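PDB 3I8S: ferrous iron transport protein B from Escherichia coli, which takes up ferrous iron across the inner membrane in a GTP-driven way, its cytosolic N-terminal part, modelled here, binding GTP and probably coupling that binding to channel opening. Local coordinates for residues A[177-180]-A[181-184]; A[184-187]-A[188-191]; A[227-230]-A[231-234]. All coordinates share one frame; numbering follows the deposited sequence.

Interaction 1 of 3, residues A[177-180]-A[181-184]; sequences YAQP and LLNE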
loop_
_atom_site.group_PDB
_atom_site.type_symbol
_atom_site.label_atom_id
_atom_site.label_comp_id
_atom_site.label_asym_id
_atom_site.label_seq_id
_atom_site.Cartn_x
_atom_site.Cartn_y
_atom_site.Cartn_z
ATOM N N TYR A 177 -12.978 -9.726 -6.751
ATOM C CA TYR A 177 -12.678 -11.141 -6.624
ATOM C C TYR A 177 -13.902 -12.010 -6.819
ATOM O O TYR A 177 -15.020 -11.625 -6.433
ATOM C CB TYR A 177 -12.124 -11.447 -5.238
ATOM C CG TYR A 177 -10.858 -10.731 -4.880
ATOM C CD1 TYR A 177 -10.868 -9.641 -4.015
ATOM C CD2 TYR A 177 -9.638 -11.124 -5.430
ATOM C CE1 TYR A 177 -9.670 -9.002 -3.676
ATOM C CE2 TYR A 177 -8.459 -10.502 -5.095
ATOM C CZ TYR A 177 -8.492 -9.435 -4.210
ATOM O OH TYR A 177 -7.316 -8.847 -3.900
ATOM N N ALA A 178 -13.673 -13.200 -7.389
ATOM C CA ALA A 178 -14.719 -14.238 -7.548
ATOM C C ALA A 178 -15.347 -14.555 -6.187
ATOM O O ALA A 178 -14.616 -14.616 -5.173
ATOM C CB ALA A 178 -14.141 -15.511 -8.208
ATOM N N GLN A 179 -16.673 -14.693 -6.140
ATOM C CA GLN A 179 -17.382 -14.844 -4.836
ATOM C C GLN A 179 -16.871 -16.040 -3.993
ATOM O O GLN A 179 -16.786 -15.934 -2.767
ATOM C CB GLN A 179 -18.890 -14.937 -5.005
ATOM C CG GLN A 179 -19.673 -14.766 -3.676
ATOM C CD GLN A 179 -19.475 -13.398 -3.048
ATOM O OE1 GLN A 179 -19.669 -12.382 -3.709
ATOM N NE2 GLN A 179 -19.054 -13.362 -1.770
ATOM N N PRO A 180 -16.535 -17.174 -4.627
ATOM C CA PRO A 180 -16.031 -18.242 -3.738
ATOM C C PRO A 180 -14.753 -17.829 -2.979
ATOM O O PRO A 180 -14.591 -18.191 -1.808
ATOM C CB PRO A 180 -15.788 -19.414 -4.709
ATOM C CG PRO A 180 -16.647 -19.143 -5.849
ATOM C CD PRO A 180 -16.610 -17.648 -6.012
ATOM N N LEU A 181 -13.858 -17.055 -3.618
ATOM C CA LEU A 181 -12.641 -16.588 -2.967
ATOM C C LEU A 181 -12.999 -15.747 -1.747
ATOM O O LEU A 181 -12.418 -15.930 -0.674
ATOM C CB LEU A 181 -11.748 -15.796 -3.929
ATOM C CG LEU A 181 -11.214 -16.583 -5.151
ATOM C CD1 LEU A 181 -10.601 -15.679 -6.253
ATOM C CD2 LEU A 181 -10.207 -17.648 -4.696
ATOM N N LEU A 182 -13.953 -14.830 -1.932
ATOM C CA LEU A 182 -14.388 -13.952 -0.849
ATOM C C LEU A 182 -15.018 -14.761 0.279
ATOM O O LEU A 182 -14.730 -14.482 1.446
ATOM C CB LEU A 182 -15.379 -12.928 -1.355
ATOM C CG LEU A 182 -14.823 -11.873 -2.316
ATOM C CD1 LEU A 182 -16.009 -11.026 -2.733
ATOM C CD2 LEU A 182 -13.697 -11.023 -1.691
ATOM N N ASN A 183 -15.858 -15.731 -0.078
ATOM C CA ASN A 183 -16.527 -16.623 0.900
ATOM C C ASN A 183 -15.521 -17.361 1.768
ATOM O O ASN A 183 -15.640 -17.380 3.020
ATOM C CB ASN A 183 -17.426 -17.647 0.214
ATOM C CG ASN A 183 -18.712 -17.046 -0.348
ATOM O OD1 ASN A 183 -19.064 -15.893 -0.081
ATOM N ND2 ASN A 183 -19.408 -17.829 -1.142
ATOM N N GLU A 184 -14.539 -17.983 1.127
ATOM C CA GLU A 184 -13.479 -18.726 1.879
ATOM C C GLU A 184 -12.593 -17.816 2.714
ATOM O O GLU A 184 -12.234 -18.165 3.859
ATOM C CB GLU A 184 -12.618 -19.563 0.931
ATOM C CG GLU A 184 -13.416 -20.646 0.169
ATOM C CD GLU A 184 -13.912 -21.807 1.048
ATOM O OE1 GLU A 184 -13.557 -21.914 2.245
ATOM O OE2 GLU A 184 -14.668 -22.609 0.534
#
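The first turn of helix 179-191, in the FeoB cytosolic helical domain, starts from A178 at the N-cap position, and Q179 reaches along it to N183, one turn on. The A178 side chain is a methyl and offers no polar cap; its backbone O instead receives two weak hydrogen bonds, from L181 N and L182 N. The i to i+4 bonds firm up from the next residue, with N183 N on Q179 O at 2.9 Å and E184 N on P180 O. P180, second in the helix, has no N-H to give, which costs nothing this early in the turn.

On the outer side two amides meet. Q179 NE2 donates to N183 OD1 over 3.0 Å, nearly straight at 166°. The acceptor lies in the Q179 amide plane, but NE2 stands above the N183 carbonyl plane, 46° out of it, and therefore off the lone pairs. A bend at chi2 (63°) turns the Q179 amide back over the helix, where NE2 also passes 3.7 Å from L182 CB.

Beneath, Y177 is buried among helices 198-210 and 240-259, its OH bonded to R248 and E110. L181 packs against the same two helices, and its CD1 lies 4.0 Å from A178 CB. L182 CD2 approaches the Y177 ring obliquely, 3.9 Å from both CB and CD1 of that tyrosine.

Interaction 2 of 3, residues A[184-187]-A[188-191]; sequences EADS and LAKV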
loop_
_atom_site.group_PDB
_atom_site.type_symbol
_atom_site.label_atom_id
_atom_site.label_comp_id
_atom_site.label_asym_id
_atom_site.label_seq_id
_atom_site.Cartn_x
_atom_site.Cartn_y
_atom_site.Cartn_z
ATOM N N GLU A 184 -14.539 -17.983 1.127
ATOM C CA GLU A 184 -13.479 -18.726 1.879
ATOM C C GLU A 184 -12.593 -17.816 2.714
ATOM O O GLU A 184 -12.234 -18.165 3.859
ATOM C CB GLU A 184 -12.618 -19.563 0.931
ATOM C CG GLU A 184 -13.416 -20.646 0.169
ATOM C CD GLU A 184 -13.912 -21.807 1.048
ATOM O OE1 GLU A 184 -13.557 -21.914 2.245
ATOM O OE2 GLU A 184 -14.668 -22.609 0.534
ATOM N N ALA A 185 -12.218 -16.658 2.153
ATOM C CA ALA A 185 -11.404 -15.687 2.874
ATOM C C ALA A 185 -12.145 -15.234 4.120
ATOM O O ALA A 185 -11.556 -15.161 5.185
ATOM C CB ALA A 185 -11.038 -14.481 1.987
ATOM N N ASP A 186 -13.442 -14.988 3.994
ATOM C CA ASP A 186 -14.242 -14.559 5.120
ATOM C C ASP A 186 -14.387 -15.665 6.172
ATOM O O ASP A 186 -14.301 -15.405 7.373
ATOM C CB ASP A 186 -15.616 -14.077 4.671
ATOM C CG ASP A 186 -16.415 -13.475 5.816
ATOM O OD1 ASP A 186 -17.574 -13.918 6.017
ATOM O OD2 ASP A 186 -15.871 -12.576 6.529
ATOM N N SER A 187 -14.583 -16.901 5.743
ATOM C CA SER A 187 -14.589 -18.014 6.711
ATOM C C SER A 187 -13.261 -18.152 7.462
ATOM O O SER A 187 -13.257 -18.475 8.639
ATOM C CB SER A 187 -14.951 -19.325 6.052
ATOM O OG SER A 187 -16.282 -19.239 5.611
ATOM N N LEU A 188 -12.132 -17.926 6.796
ATOM C CA LEU A 188 -10.871 -17.924 7.512
ATOM C C LEU A 188 -10.831 -16.753 8.466
ATOM O O LEU A 188 -10.494 -16.937 9.635
ATOM C CB LEU A 188 -9.673 -17.902 6.560
ATOM C CG LEU A 188 -9.533 -19.115 5.644
ATOM C CD1 LEU A 188 -8.399 -18.904 4.600
ATOM C CD2 LEU A 188 -9.346 -20.436 6.418
ATOM N N ALA A 189 -11.222 -15.568 7.978
ATOM C CA ALA A 189 -11.230 -14.347 8.771
ATOM C C ALA A 189 -11.974 -14.530 10.101
ATOM O O ALA A 189 -11.540 -14.030 11.129
ATOM C CB ALA A 189 -11.883 -13.206 7.992
ATOM N N LYS A 190 -13.101 -15.232 10.050
ATOM C CA LYS A 190 -13.958 -15.435 11.232
ATOM C C LYS A 190 -13.242 -16.117 12.395
ATOM O O LYS A 190 -13.564 -15.857 13.569
ATOM C CB LYS A 190 -15.170 -16.280 10.872
ATOM C CG LYS A 190 -16.080 -15.701 9.808
ATOM C CD LYS A 190 -17.285 -16.623 9.564
ATOM C CE LYS A 190 -17.764 -16.649 8.098
ATOM N NZ LYS A 190 -18.543 -17.940 7.821
ATOM N N VAL A 191 -12.299 -16.989 12.045
ATOM C CA VAL A 191 -11.521 -17.800 12.989
ATOM C C VAL A 191 -10.286 -17.098 13.577
ATOM O O VAL A 191 -9.775 -17.507 14.610
ATOM C CB VAL A 191 -11.046 -19.086 12.264
ATOM C CG1 VAL A 191 -9.950 -19.778 13.029
ATOM C CG2 VAL A 191 -12.240 -20.001 11.997
#
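K190 folds back along helix 179-191 over D186 and S187, the residues four and three positions before it. Its CB lies 3.7 Å from both D186 O and S187 O. CG comes closer, 3.0 Å from D186 O, the same oxygen that accepts K190 N at 2.9 Å; with chi1 at -60°, CG stands beside its own backbone N and thus over this carbonyl. CD moves on past D186 O toward S187 CA. With chi3 at -145° the tail swings off the straight path and CE arrives 3.4 Å from D186 OD1, the two side chains crossing at about a right angle.

NZ ends on the serine side, with a weak hydrogen bond to S187 OG at 3.4 Å. From D186 OD1 it stays 4.5 Å away, beyond a salt bridge, so the attraction between the two charges is probably modest. The other aspartate oxygen, OD2, has a firmer partner in R202, to which it forms a salt bridge. S187 OG is also bonded to N183 O, one turn back.

The other face of the helix looks inward. A189 N bonds to A185 O at 2.8 Å and L188 N to E184 O, while L188 CG rests 3.4 Å from that same E184 O. A185 and A189 lean on helix 198-210, and L188 reaches L226 at the start of helix 226-236.

Interaction 3 of 3, residues A[227-230]-A[231-234]; sequences DAAL and ARLR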
loop_
_atom_site.group_PDB
_atom_site.type_symbol
_atom_site.label_atom_id
_atom_site.label_comp_id
_atom_site.label_asym_id
_atom_site.label_seq_id
_atom_site.Cartn_x
_atom_site.Cartn_y
_atom_site.Cartn_z
ATOM N N ASP A 227 -6.105 -25.783 4.282
ATOM C CA ASP A 227 -6.123 -26.914 3.334
ATOM C C ASP A 227 -7.539 -27.298 2.869
ATOM O O ASP A 227 -7.760 -27.575 1.682
ATOM C CB ASP A 227 -5.412 -28.152 3.926
ATOM C CG ASP A 227 -3.893 -27.972 3.997
ATOM O OD1 ASP A 227 -3.409 -26.896 3.549
ATOM O OD2 ASP A 227 -3.192 -28.905 4.485
ATOM N N ALA A 228 -8.485 -27.313 3.811
ATOM C CA ALA A 228 -9.867 -27.628 3.490
ATOM C C ALA A 228 -10.439 -26.559 2.595
ATOM O O ALA A 228 -11.138 -26.881 1.616
ATOM C CB ALA A 228 -10.698 -27.782 4.748
ATOM N N ALA A 229 -10.097 -25.294 2.876
ATOM C CA ALA A 229 -10.562 -24.179 2.047
ATOM C C ALA A 229 -10.011 -24.289 0.618
ATOM O O ALA A 229 -10.758 -24.145 -0.346
ATOM C CB ALA A 229 -10.165 -22.830 2.651
ATOM N N LEU A 230 -8.712 -24.565 0.489
ATOM C CA LEU A 230 -8.126 -24.704 -0.845
ATOM C C LEU A 230 -8.691 -25.855 -1.648
ATOM O O LEU A 230 -8.835 -25.731 -2.859
ATOM C CB LEU A 230 -6.608 -24.809 -0.810
ATOM C CG LEU A 230 -5.934 -23.483 -0.505
ATOM C CD1 LEU A 230 -4.497 -23.777 -0.019
ATOM C CD2 LEU A 230 -5.959 -22.556 -1.767
ATOM N N ALA A 231 -9.035 -26.950 -0.982
ATOM C CA ALA A 231 -9.625 -28.119 -1.627
ATOM C C ALA A 231 -10.965 -27.782 -2.260
ATOM O O ALA A 231 -11.207 -28.077 -3.438
ATOM C CB ALA A 231 -9.785 -29.256 -0.630
ATOM N N ARG A 232 -11.818 -27.116 -1.490
ATOM C CA ARG A 232 -13.076 -26.618 -2.007
ATOM C C ARG A 232 -12.866 -25.708 -3.233
ATOM O O ARG A 232 -13.532 -25.864 -4.280
ATOM C CB ARG A 232 -13.832 -25.881 -0.910
ATOM C CG ARG A 232 -14.317 -26.798 0.188
ATOM C CD ARG A 232 -15.361 -26.135 1.071
ATOM N NE ARG A 232 -14.757 -25.131 1.947
ATOM C CZ ARG A 232 -14.140 -25.403 3.100
ATOM N NH1 ARG A 232 -14.021 -26.644 3.559
ATOM N NH2 ARG A 232 -13.620 -24.426 3.809
ATOM N N LEU A 233 -11.958 -24.746 -3.106
ATOM C CA LEU A 233 -11.734 -23.772 -4.194
ATOM C C LEU A 233 -11.216 -24.441 -5.468
ATOM O O LEU A 233 -11.613 -24.096 -6.572
ATOM C CB LEU A 233 -10.778 -22.692 -3.749
ATOM C CG LEU A 233 -11.443 -21.684 -2.803
ATOM C CD1 LEU A 233 -10.398 -20.813 -2.107
ATOM C CD2 LEU A 233 -12.422 -20.818 -3.544
ATOM N N ARG A 234 -10.334 -25.422 -5.297
ATOM C CA ARG A 234 -9.804 -26.167 -6.429
ATOM C C ARG A 234 -10.875 -26.974 -7.154
ATOM O O ARG A 234 -10.817 -27.154 -8.369
ATOM C CB ARG A 234 -8.613 -27.018 -5.984
ATOM C CG ARG A 234 -7.416 -26.125 -5.745
ATOM C CD ARG A 234 -6.242 -26.787 -5.046
ATOM N NE ARG A 234 -5.157 -25.781 -4.908
ATOM C CZ ARG A 234 -4.159 -25.845 -4.024
ATOM N NH1 ARG A 234 -4.113 -26.817 -3.122
ATOM N NH2 ARG A 234 -3.234 -24.891 -4.009
#
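R232 lays its guanidinium back over the preceding turn of helix 226-236, with A228 O and A229 CA against one face. Both atoms stand 3.5 Å above the plane, offset toward its rim. The chi3 torsion of -73° doubles the chain over, bringing NH2 to 3.5 Å from A229 CA and NH1 to 3.7 Å from A228 CB. Although NH1 is near A228 O, the angle is poor and no hydrogen bond forms; that oxygen takes R232 N instead, at 3.2 Å and almost straight (172°). The polar end of R232 is turned to E184 of helix 179-191, whose OE2 makes a salt bridge with NE.

The close-packed side belongs to A229 and L233, both buried. L233 N bonds to A229 O at 3.1 Å, and L233 CG sits 3.5 Å from the same oxygen, covering it with hydrocarbon.

Around the helix, on the solvent side, the packing is thinner. R234 runs extended from CG to NE, its CG 3.2 Å from L230 O, and lays one face of its guanidinium over L230 CB, 3.9 Å from NH1. D227 and A231 are exposed here too, joined by the backbone bond from A231 N to D227 O.

A229 and L233 face E184 on helix 179-191 and L209 on helix 198-210, while L233 and R234 both touch P240 where helix 240-259 begins.

In the fold
All three contacts are local turns of the helical domain, so none closes a long loop. From the N terminus, interaction 1 starts helix 179-191, and interaction 2 carries the same helix on toward its C-terminal end. The chain then runs through helices 198-210 and 213-218 before interaction 3 forms on helix 226-236; the contacts follow in series, and none encloses another. E184, shared by interactions 1 and 2, is also what ties helix 179-191 to the helix of interaction 3. P180 adds a touch on L233 from the first turn, and helix 198-210 borders all three.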